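Local coordinates for protein peptidoglycan D,D-transpeptidase PbpA (PDB 3UN7) that probably cross-links peptidoglycan as a D,D-transpeptidase of the mycobacterial cell wall and takes part in regulating cell length, at residues Ala70-Arg73 against Ile78-Gly81; Val133-Pro138 against Arg451-Ala456; Ile323-Ala328 against Lys424-Val429. All coordinates share one frame; numbering follows the deposited sequence.

Contact 1 (Ala70-Arg73 against Ile78-Gly81)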
ATOM      1  N   ALA A  70      15.328  -6.053  -1.642  1.00 24.87           N
ATOM      2  CA  ALA A  70      14.504  -5.695  -0.485  1.00 24.32           C
ATOM      3  C   ALA A  70      15.323  -5.652   0.824  1.00 24.83           C
ATOM      4  O   ALA A  70      16.400  -5.052   0.835  1.00 25.20           O
ATOM      5  CB  ALA A  70      13.278  -6.620  -0.373  1.00 24.74           C
ATOM      6  N   LEU A  71      14.847  -6.283   1.901  1.00 24.45           N
ATOM      7  CA  LEU A  71      15.568  -6.192   3.196  1.00 24.99           C
ATOM      8  C   LEU A  71      16.893  -6.943   3.239  1.00 24.94           C
ATOM      9  O   LEU A  71      17.780  -6.568   4.000  1.00 25.02           O
ATOM     10  CB  LEU A  71      14.700  -6.640   4.367  1.00 25.40           C
ATOM     11  CG  LEU A  71      13.575  -5.720   4.820  1.00 24.85           C
ATOM     12  CD1 LEU A  71      12.883  -6.357   6.034  1.00 24.66           C
ATOM     13  CD2 LEU A  71      14.099  -4.304   5.147  1.00 24.67           C
ATOM     14  N   GLU A  72      17.036  -8.004   2.435  1.00 24.19           N
ATOM     15  CA  GLU A  72      18.353  -8.653   2.317  1.00 23.89           C
ATOM     16  C   GLU A  72      19.382  -7.606   1.870  1.00 24.34           C
ATOM     17  O   GLU A  72      20.530  -7.579   2.350  1.00 24.45           O
ATOM     18  CB  GLU A  72      18.339  -9.839   1.336  1.00 23.54           C
ATOM     19  CG  GLU A  72      17.438 -11.027   1.722  1.00 21.65           C
ATOM     20  CD  GLU A  72      18.055 -11.982   2.750  1.00 24.47           C
ATOM     21  OE1 GLU A  72      18.871 -11.547   3.600  1.00 23.61           O
ATOM     22  OE2 GLU A  72      17.716 -13.186   2.706  1.00 22.98           O
ATOM     23  N   ARG A  73      18.971  -6.733   0.955  1.00 23.89           N
ATOM     24  CA  ARG A  73      19.879  -5.703   0.448  1.00 24.19           C
ATOM     25  C   ARG A  73      20.014  -4.554   1.450  1.00 25.26           C
ATOM     26  O   ARG A  73      21.133  -4.137   1.786  1.00 26.08           O
ATOM     27  CB  ARG A  73      19.416  -5.180  -0.917  1.00 24.56           C
ATOM     28  CG  ARG A  73      20.445  -4.259  -1.597  1.00 25.33           C
ATOM     29  CD  ARG A  73      20.105  -4.013  -3.072  1.00 26.70           C
ATOM     30  NE  ARG A  73      21.180  -3.315  -3.800  1.00 29.54           N
ATOM     31  CZ  ARG A  73      22.270  -3.903  -4.304  1.00 34.79           C
ATOM     32  NH1 ARG A  73      22.485  -5.214  -4.159  1.00 33.89           N
ATOM     33  NH2 ARG A  73      23.174  -3.172  -4.950  1.00 34.18           N
ATOM     34  N   ILE A  78      24.058  -5.541   8.565  1.00 30.23           N
ATOM     35  CA  ILE A  78      23.628  -6.195   9.802  1.00 29.51           C
ATOM     36  C   ILE A  78      23.571  -7.714   9.591  1.00 29.31           C
ATOM     37  O   ILE A  78      24.130  -8.497  10.383  1.00 28.08           O
ATOM     38  CB  ILE A  78      22.273  -5.620  10.306  1.00 29.79           C
ATOM     39  CG1 ILE A  78      22.482  -4.195  10.864  1.00 30.29           C
ATOM     40  CG2 ILE A  78      21.604  -6.544  11.347  1.00 28.26           C
ATOM     41  CD1 ILE A  78      23.133  -4.135  12.256  1.00 33.30           C
ATOM     42  N   LEU A  79      22.933  -8.128   8.498  1.00 28.23           N
ATOM     43  CA  LEU A  79      22.715  -9.550   8.266  1.00 28.86           C
ATOM     44  C   LEU A  79      24.007 -10.305   8.012  1.00 29.99           C
ATOM     45  O   LEU A  79      24.155 -11.444   8.464  1.00 30.45           O
ATOM     46  CB  LEU A  79      21.704  -9.778   7.125  1.00 27.69           C
ATOM     47  CG  LEU A  79      20.307  -9.262   7.466  1.00 26.22           C
ATOM     48  CD1 LEU A  79      19.461  -9.136   6.218  1.00 21.76           C
ATOM     49  CD2 LEU A  79      19.654 -10.208   8.468  1.00 23.55           C
ATOM     50  N   ASN A  80      24.938  -9.684   7.292  1.00 31.71           N
ATOM     51  CA  ASN A  80      26.238 -10.315   7.058  1.00 33.63           C
ATOM     52  C   ASN A  80      27.283 -10.043   8.153  1.00 34.25           C
ATOM     53  O   ASN A  80      28.379 -10.601   8.120  1.00 34.87           O
ATOM     54  CB  ASN A  80      26.776 -10.033   5.638  1.00 35.00           C
ATOM     55  CG  ASN A  80      27.258  -8.605   5.443  1.00 37.34           C
ATOM     56  OD1 ASN A  80      27.707  -7.958   6.378  1.00 42.15           O
ATOM     57  ND2 ASN A  80      27.185  -8.110   4.197  1.00 39.63           N
ATOM     58  N   GLY A  81      26.930  -9.209   9.124  1.00 34.12           N
ATOM     59  CA  GLY A  81      27.784  -8.960  10.294  1.00 35.34           C
ATOM     60  C   GLY A  81      28.918  -7.961  10.102  1.00 36.79           C
ATOM     61  O   GLY A  81      29.776  -7.841  10.968  1.00 37.23           O
TER

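Contact 2 (Val133-Pro138 against Arg451-Ala456)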
ATOM      1  N   VAL A 133      -1.605  -5.516  -1.258  1.00 26.65           N
ATOM      2  CA  VAL A 133      -2.275  -5.202  -0.014  1.00 26.02           C
ATOM      3  C   VAL A 133      -1.261  -4.595   0.957  1.00 26.51           C
ATOM      4  O   VAL A 133      -0.147  -5.105   1.117  1.00 26.61           O
ATOM      5  CB  VAL A 133      -2.913  -6.459   0.647  1.00 27.29           C
ATOM      6  CG1 VAL A 133      -3.507  -6.112   2.014  1.00 25.89           C
ATOM      7  CG2 VAL A 133      -3.976  -7.090  -0.268  1.00 25.77           C
ATOM      8  N   VAL A 134      -1.648  -3.509   1.609  1.00 26.03           N
ATOM      9  CA  VAL A 134      -0.791  -2.871   2.598  1.00 26.23           C
ATOM     10  C   VAL A 134      -1.626  -2.667   3.840  1.00 26.74           C
ATOM     11  O   VAL A 134      -2.794  -2.243   3.755  1.00 26.92           O
ATOM     12  CB  VAL A 134      -0.248  -1.485   2.125  1.00 26.48           C
ATOM     13  CG1 VAL A 134       0.544  -0.810   3.247  1.00 25.91           C
ATOM     14  CG2 VAL A 134       0.635  -1.640   0.892  1.00 27.22           C
ATOM     15  N   ALA A 135      -1.033  -2.960   4.992  1.00 26.19           N
ATOM     16  CA  ALA A 135      -1.647  -2.673   6.267  1.00 26.05           C
ATOM     17  C   ALA A 135      -0.664  -1.867   7.108  1.00 26.73           C
ATOM     18  O   ALA A 135       0.531  -2.170   7.176  1.00 25.81           O
ATOM     19  CB  ALA A 135      -2.081  -3.965   6.986  1.00 26.46           C
ATOM     20  N   LEU A 136      -1.187  -0.818   7.722  1.00 26.58           N
ATOM     21  CA  LEU A 136      -0.386   0.107   8.516  1.00 28.26           C
ATOM     22  C   LEU A 136      -1.036   0.258   9.872  1.00 28.86           C
ATOM     23  O   LEU A 136      -2.261   0.138  10.006  1.00 29.81           O
ATOM     24  CB  LEU A 136      -0.318   1.490   7.846  1.00 27.39           C
ATOM     25  CG  LEU A 136       0.274   1.604   6.431  1.00 27.18           C
ATOM     26  CD1 LEU A 136       0.212   3.048   5.943  1.00 26.81           C
ATOM     27  CD2 LEU A 136       1.733   1.099   6.394  1.00 26.01           C
ATOM     28  N   GLU A 137      -0.221   0.524  10.879  1.00 29.36           N
ATOM     29  CA  GLU A 137      -0.737   0.889  12.197  1.00 29.81           C
ATOM     30  C   GLU A 137      -0.745   2.406  12.255  1.00 29.84           C
ATOM     31  O   GLU A 137       0.322   3.012  12.269  1.00 29.73           O
ATOM     32  CB  GLU A 137       0.180   0.339  13.285  1.00 29.87           C
ATOM     33  CG  GLU A 137      -0.309   0.620  14.702  1.00 32.30           C
ATOM     34  CD  GLU A 137       0.448  -0.217  15.700  1.00 36.08           C
ATOM     35  OE1 GLU A 137       1.625   0.087  15.950  1.00 35.37           O
ATOM     36  OE2 GLU A 137      -0.127  -1.194  16.216  1.00 38.32           O
ATOM     37  N   PRO A 138      -1.942   3.029  12.294  1.00 30.77           N
ATOM     38  CA  PRO A 138      -1.985   4.471  12.086  1.00 30.96           C
ATOM     39  C   PRO A 138      -1.270   5.327  13.140  1.00 31.41           C
ATOM     40  O   PRO A 138      -0.708   6.355  12.776  1.00 30.67           O
ATOM     41  CB  PRO A 138      -3.491   4.774  11.998  1.00 31.97           C
ATOM     42  CG  PRO A 138      -4.135   3.443  11.662  1.00 31.24           C
ATOM     43  CD  PRO A 138      -3.303   2.479  12.467  1.00 30.95           C
ATOM     44  N   ARG A 451     -11.427  -6.245   4.307  1.00 30.14           N
ATOM     45  CA  ARG A 451     -12.077  -6.635   5.549  1.00 31.47           C
ATOM     46  C   ARG A 451     -11.443  -7.870   6.181  1.00 31.27           C
ATOM     47  O   ARG A 451     -11.321  -7.918   7.401  1.00 31.92           O
ATOM     48  CB  ARG A 451     -13.589  -6.806   5.368  1.00 32.73           C
ATOM     49  CG  ARG A 451     -14.271  -5.527   4.913  1.00 31.90           C
ATOM     50  CD  ARG A 451     -15.788  -5.615   5.021  1.00 34.68           C
ATOM     51  NE  ARG A 451     -16.360  -4.418   4.426  1.00 33.79           N
ATOM     52  CZ  ARG A 451     -16.894  -4.370   3.213  1.00 35.04           C
ATOM     53  NH1 ARG A 451     -16.982  -5.476   2.476  1.00 33.19           N
ATOM     54  NH2 ARG A 451     -17.356  -3.215   2.744  1.00 34.90           N
ATOM     55  N   ALA A 452     -11.015  -8.843   5.366  1.00 31.28           N
ATOM     56  CA  ALA A 452     -10.295 -10.025   5.904  1.00 32.04           C
ATOM     57  C   ALA A 452      -8.975  -9.609   6.552  1.00 31.28           C
ATOM     58  O   ALA A 452      -8.512 -10.226   7.520  1.00 30.93           O
ATOM     59  CB  ALA A 452     -10.019 -11.047   4.802  1.00 32.27           C
ATOM     60  N   VAL A 453      -8.350  -8.579   5.986  1.00 30.27           N
ATOM     61  CA  VAL A 453      -7.075  -8.077   6.492  1.00 30.20           C
ATOM     62  C   VAL A 453      -7.287  -7.349   7.818  1.00 30.62           C
ATOM     63  O   VAL A 453      -6.540  -7.569   8.785  1.00 30.51           O
ATOM     64  CB  VAL A 453      -6.356  -7.188   5.444  1.00 29.29           C
ATOM     65  CG1 VAL A 453      -5.157  -6.512   6.039  1.00 29.08           C
ATOM     66  CG2 VAL A 453      -5.928  -8.034   4.263  1.00 28.74           C
ATOM     67  N   ILE A 454      -8.315  -6.501   7.859  1.00 30.73           N
ATOM     68  CA  ILE A 454      -8.722  -5.818   9.085  1.00 31.55           C
ATOM     69  C   ILE A 454      -9.103  -6.817  10.185  1.00 32.94           C
ATOM     70  O   ILE A 454      -8.687  -6.668  11.337  1.00 32.90           O
ATOM     71  CB  ILE A 454      -9.881  -4.818   8.820  1.00 31.41           C
ATOM     72  CG1 ILE A 454      -9.373  -3.675   7.947  1.00 29.67           C
ATOM     73  CG2 ILE A 454     -10.446  -4.292  10.152  1.00 32.48           C
ATOM     74  CD1 ILE A 454     -10.469  -2.808   7.287  1.00 31.67           C
ATOM     75  N   GLU A 455      -9.874  -7.838   9.818  1.00 34.33           N
ATOM     76  CA  GLU A 455     -10.295  -8.863  10.778  1.00 36.63           C
ATOM     77  C   GLU A 455      -9.068  -9.512  11.406  1.00 36.36           C
ATOM     78  O   GLU A 455      -9.005  -9.656  12.626  1.00 36.89           O
ATOM     79  CB  GLU A 455     -11.177  -9.916  10.109  1.00 37.13           C
ATOM     80  CG  GLU A 455     -11.758 -10.961  11.077  1.00 39.23           C
ATOM     81  CD  GLU A 455     -12.886 -11.776  10.455  1.00 42.41           C
ATOM     82  OE1 GLU A 455     -13.461 -11.327   9.425  1.00 45.79           O
ATOM     83  OE2 GLU A 455     -13.213 -12.859  11.006  1.00 46.84           O
ATOM     84  N   ALA A 456      -8.095  -9.871  10.569  1.00 35.71           N
ATOM     85  CA  ALA A 456      -6.857 -10.508  11.031  1.00 35.92           C
ATOM     86  C   ALA A 456      -6.097  -9.589  11.981  1.00 35.98           C
ATOM     87  O   ALA A 456      -5.603 -10.029  13.029  1.00 36.39           O
ATOM     88  CB  ALA A 456      -5.987 -10.895   9.849  1.00 35.03           C
TER

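Contact 3 (Ile323-Ala328 against Lys424-Val429)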
ATOM      1  N   ILE A 323      -2.866   7.544   3.225  1.00 30.03           N
ATOM      2  CA  ILE A 323      -4.000   8.502   3.279  1.00 30.27           C
ATOM      3  C   ILE A 323      -5.015   8.041   4.314  1.00 29.71           C
ATOM      4  O   ILE A 323      -5.429   8.816   5.188  1.00 30.50           O
ATOM      5  CB  ILE A 323      -4.669   8.687   1.900  1.00 30.15           C
ATOM      6  CG1 ILE A 323      -3.726   9.430   0.956  1.00 30.14           C
ATOM      7  CG2 ILE A 323      -5.982   9.476   2.008  1.00 32.25           C
ATOM      8  CD1 ILE A 323      -4.064   9.235  -0.512  1.00 29.42           C
ATOM      9  N   ALA A 324      -5.390   6.764   4.240  1.00 29.10           N
ATOM     10  CA  ALA A 324      -6.324   6.184   5.199  1.00 29.32           C
ATOM     11  C   ALA A 324      -5.756   6.230   6.641  1.00 29.20           C
ATOM     12  O   ALA A 324      -6.475   6.568   7.588  1.00 29.08           O
ATOM     13  CB  ALA A 324      -6.699   4.743   4.781  1.00 28.52           C
ATOM     14  N   ALA A 325      -4.469   5.895   6.795  1.00 29.10           N
ATOM     15  CA  ALA A 325      -3.796   5.907   8.114  1.00 28.82           C
ATOM     16  C   ALA A 325      -3.730   7.324   8.705  1.00 29.75           C
ATOM     17  O   ALA A 325      -3.918   7.526   9.896  1.00 29.63           O
ATOM     18  CB  ALA A 325      -2.383   5.336   7.986  1.00 28.92           C
ATOM     19  N   THR A 326      -3.439   8.295   7.851  1.00 29.63           N
ATOM     20  CA  THR A 326      -3.422   9.711   8.236  1.00 30.69           C
ATOM     21  C   THR A 326      -4.772  10.199   8.790  1.00 31.04           C
ATOM     22  O   THR A 326      -4.825  10.789   9.871  1.00 31.97           O
ATOM     23  CB  THR A 326      -2.931  10.583   7.042  1.00 30.80           C
ATOM     24  OG1 THR A 326      -1.581  10.201   6.733  1.00 30.30           O
ATOM     25  CG2 THR A 326      -2.944  12.082   7.368  1.00 30.90           C
ATOM     26  N   ILE A 327      -5.849   9.943   8.059  1.00 30.77           N
ATOM     27  CA  ILE A 327      -7.199  10.258   8.524  1.00 31.00           C
ATOM     28  C   ILE A 327      -7.450   9.531   9.848  1.00 31.28           C
ATOM     29  O   ILE A 327      -7.851  10.154  10.823  1.00 30.90           O
ATOM     30  CB  ILE A 327      -8.254   9.926   7.439  1.00 30.79           C
ATOM     31  CG1 ILE A 327      -8.038  10.840   6.225  1.00 31.04           C
ATOM     32  CG2 ILE A 327      -9.684  10.141   7.947  1.00 32.70           C
ATOM     33  CD1 ILE A 327      -8.614  10.292   4.914  1.00 31.57           C
ATOM     34  N   ALA A 328      -7.138   8.233   9.884  1.00 30.54           N
ATOM     35  CA  ALA A 328      -7.312   7.395  11.076  1.00 31.68           C
ATOM     36  C   ALA A 328      -6.617   7.970  12.307  1.00 32.66           C
ATOM     37  O   ALA A 328      -7.135   7.906  13.428  1.00 33.89           O
ATOM     38  CB  ALA A 328      -6.791   5.982  10.788  1.00 30.95           C
ATOM     39  N   LYS A 424      -6.809   0.996  14.738  1.00 33.64           N
ATOM     40  CA  LYS A 424      -5.621   0.194  15.051  1.00 33.75           C
ATOM     41  C   LYS A 424      -4.943  -0.322  13.790  1.00 32.04           C
ATOM     42  O   LYS A 424      -3.801  -0.780  13.822  1.00 31.58           O
ATOM     43  CB  LYS A 424      -5.994  -0.969  15.978  1.00 34.98           C
ATOM     44  CG  LYS A 424      -6.291  -0.486  17.383  1.00 37.85           C
ATOM     45  CD  LYS A 424      -7.614  -1.024  17.887  1.00 43.85           C
ATOM     46  CE  LYS A 424      -8.055  -0.338  19.204  1.00 46.33           C
ATOM     47  NZ  LYS A 424      -9.469   0.186  19.124  1.00 46.80           N
ATOM     48  N   VAL A 425      -5.645  -0.203  12.673  1.00 30.95           N
ATOM     49  CA  VAL A 425      -5.143  -0.683  11.409  1.00 29.38           C
ATOM     50  C   VAL A 425      -5.742   0.166  10.282  1.00 29.05           C
ATOM     51  O   VAL A 425      -6.889   0.621  10.364  1.00 29.66           O
ATOM     52  CB  VAL A 425      -5.433  -2.207  11.239  1.00 29.62           C
ATOM     53  CG1 VAL A 425      -6.955  -2.513  11.309  1.00 30.61           C
ATOM     54  CG2 VAL A 425      -4.776  -2.791   9.984  1.00 28.10           C
ATOM     55  N   ALA A 426      -4.947   0.393   9.253  1.00 27.73           N
ATOM     56  CA  ALA A 426      -5.408   1.024   8.027  1.00 27.56           C
ATOM     57  C   ALA A 426      -4.932   0.134   6.890  1.00 27.17           C
ATOM     58  O   ALA A 426      -3.843  -0.425   6.976  1.00 26.98           O
ATOM     59  CB  ALA A 426      -4.817   2.390   7.910  1.00 27.19           C
ATOM     60  N   VAL A 427      -5.729   0.004   5.835  1.00 27.60           N
ATOM     61  CA  VAL A 427      -5.396  -0.902   4.738  1.00 28.00           C
ATOM     62  C   VAL A 427      -5.602  -0.242   3.388  1.00 28.07           C
ATOM     63  O   VAL A 427      -6.400   0.694   3.251  1.00 28.57           O
ATOM     64  CB  VAL A 427      -6.194  -2.252   4.782  1.00 28.14           C
ATOM     65  CG1 VAL A 427      -5.963  -2.977   6.105  1.00 29.18           C
ATOM     66  CG2 VAL A 427      -7.732  -2.033   4.542  1.00 27.40           C
ATOM     67  N   ALA A 428      -4.849  -0.710   2.404  1.00 27.68           N
ATOM     68  CA  ALA A 428      -5.163  -0.435   1.006  1.00 27.63           C
ATOM     69  C   ALA A 428      -5.090  -1.731   0.253  1.00 27.81           C
ATOM     70  O   ALA A 428      -4.128  -2.494   0.411  1.00 27.37           O
ATOM     71  CB  ALA A 428      -4.207   0.559   0.398  1.00 27.12           C
ATOM     72  N   VAL A 429      -6.113  -1.973  -0.559  1.00 27.88           N
ATOM     73  CA  VAL A 429      -6.149  -3.141  -1.434  1.00 27.72           C
ATOM     74  C   VAL A 429      -6.232  -2.600  -2.834  1.00 27.95           C
ATOM     75  O   VAL A 429      -7.096  -1.758  -3.143  1.00 28.42           O
ATOM     76  CB  VAL A 429      -7.375  -4.017  -1.155  1.00 28.32           C
ATOM     77  CG1 VAL A 429      -7.448  -5.206  -2.123  1.00 27.78           C
ATOM     78  CG2 VAL A 429      -7.380  -4.476   0.286  1.00 27.14           C
TER

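Contact 1 (Ala70-Arg73 against Ile78-Gly81)
Two short consecutive helices, 70-74 and 76-79, belong to the dimerisation domain of penicillin-binding protein A, and they meet where Leu-79 reaches across to Leu-71 and Glu-72. The approach is made by a single methyl. Leu-79 CG is anti to its carbonyl carbon (chi1 -65°), and a nearly extended second torsion carries CD1 outward as the leading atom. Leu-79 CD1 comes to 3.6 Å from Glu-72 OE1. The same Leu-79 CD1 lies 3.8 Å from Leu-71 O, a main-chain oxygen, so within these two segments its neighbours are two oxygens; the apolar contacts of the Leu-79 side chain are with Ile-26 and Val-105. Glu-72 does not run straight outward. Its chain bends at chi2 (-81°), which turns the carboxylate toward the second helix, and it lies roughly perpendicular to the chain of Leu-79. The backbones stay well separated, with the nearest CA atoms, those of Glu-72 and Leu-79, 7.4 Å apart.

By Gly-81, with positive phi (81°), a conformation that suits glycine, the chain has left helical geometry, while Gly-81 N bonds to Ile-78 O at 3.2 Å. Ile-26 of strand 26-28 touches Leu-71, Glu-72 and Leu-79 alike, tying both helices to the mixed sheet. The polar end of Glu-72 is held elsewhere: OE1 forms a salt bridge with Arg-23 NE, and OE2 one with Arg-47 NE.

No hydrogen bond spans the two segments. The chemistry is therefore that of an apolar methyl laid beside a buried carboxylate whose charge is met by two arginines. Those arginines probably favour the ionised form of Glu-72, and the leucine, by covering one approach to OE1, would be expected to keep water from that side.

Contact 2 (Val133-Pro138 against Arg451-Ala456)
Val-453, on helix 446-458, sets its two methyls against two different residues of strand 131-136, one on Val-133 and the other on Ala-135. The torsion explains the division of labour. With CG1 anti to the backbone nitrogen (chi1 171°), Val-453 holds CG2 on the side of that nitrogen, and the pair spreads like a fork along the strand. Val-453 CG2 meets Val-133 CG1 at 3.8 Å; Val-453 CG1 meets Ala-135 CB at 4.1 Å. The two methyls do not share their partners: Val-453 CG2 lies 6.2 Å from Ala-135 CB.

Val-133 has almost the same side-chain conformation, chi1 175°. This places its CG1 beside its own carbonyl carbon, leaning along the strand toward Ala-135 and hence toward the helix residue. Its other methyl, Val-133 CG2, is turned back the opposite way and remains 5.0 Å from Val-453 CG2. The two valines point past one another, antiparallel and offset, touching through one methyl from each. Ala-135 has only CB to offer, and it points at the helix. Here the backbones come nearest, at 7.7 Å between Ala-135 CA and Val-453 CA.

The alternation of the strand does the sorting: Val-133 and Ala-135 face the helix, whereas Val-134, between them, turns its side chain away. Nothing polar crosses the interface, which is buried and made wholly of aliphatic carbon.

Helix 111-123 closes in alongside, with Ile-113 touching both Ala-135 and Val-453 and Met-121 lying on Val-133. On the sheet, Val-427 of the neighbouring strand 425-431 packs on Ala-135 and Val-453, while strand 143-149 flanks 131-136 along its other edge, so helix 446-458 packs on one face of the five-stranded antiparallel sheet.

Contact 3 (Ile323-Ala328 against Lys424-Val429)
Ala-325 and Ala-426 bring a helix and a strand unusually near each other: their CA atoms are 5.1 Å apart, and the axes of helix 323-328 and strand 425-429 approach to 7.3 Å. Only small side chains meet here. Ala-426 CB points at the helix and presses on its main chain as much as on any side chain, lying 3.7 Å from Ala-325 CA and equally near the backbone nitrogen of that residue. Its contact with Ala-325 CB, at 3.8 Å, comes from one flank, because that methyl does not aim straight at the strand.

Ala-324 completes the meeting from the preceding position on the helix. Its CB does point at the strand, and it stands 4.3 Å from Ala-426 CB, so the strand methyl sits against two successive helix residues. The same Ala-324 CB lies 4.3 Å from the carbonyl oxygen Val-427 O, a van der Waals contact with the strand backbone. No hydrogen bond joins the segments; they are held together by van der Waals contact alone.

Helix 323-328 and strand 425-429 run nearly antiparallel, with 157° between their N-to-C directions. On the strand, Val-425 and Val-427 turn away from this helix and meet Ala-457 and Val-453 of helix 446-458 on the other face. The strand opens with a classic beta bulge, where Lys-424 and Val-425 stand opposite the single residue Ala-418 of strand 411-418. A central antiparallel sheet with helices packed on both faces is the layered architecture typical of the penicillin-recognising transpeptidase fold shared with the beta-lactamases.

Contacts 2 and 3 belong to one body: their centres are 8 Å apart, and strands 131-136 and 425-431 are neighbours in the same sheet. Two probable hydrogen bonds join them, Leu-136 N to Ala-426 O at 2.8 Å and Val-134 O to Ala-428 N at 2.9 Å, while Pro-138 CB packs 3.5 Å from Ala-325 O. Together they cover the two faces of that sheet, contact 2 with helix 446-458 and contact 3 with helix 317-328. Contact 1 stands apart in the dimerisation domain, its centre 27 Å from that of contact 2 and 29 Å from that of contact 3. All three lie away from Ser-193, the probable acyl-ester nucleophile.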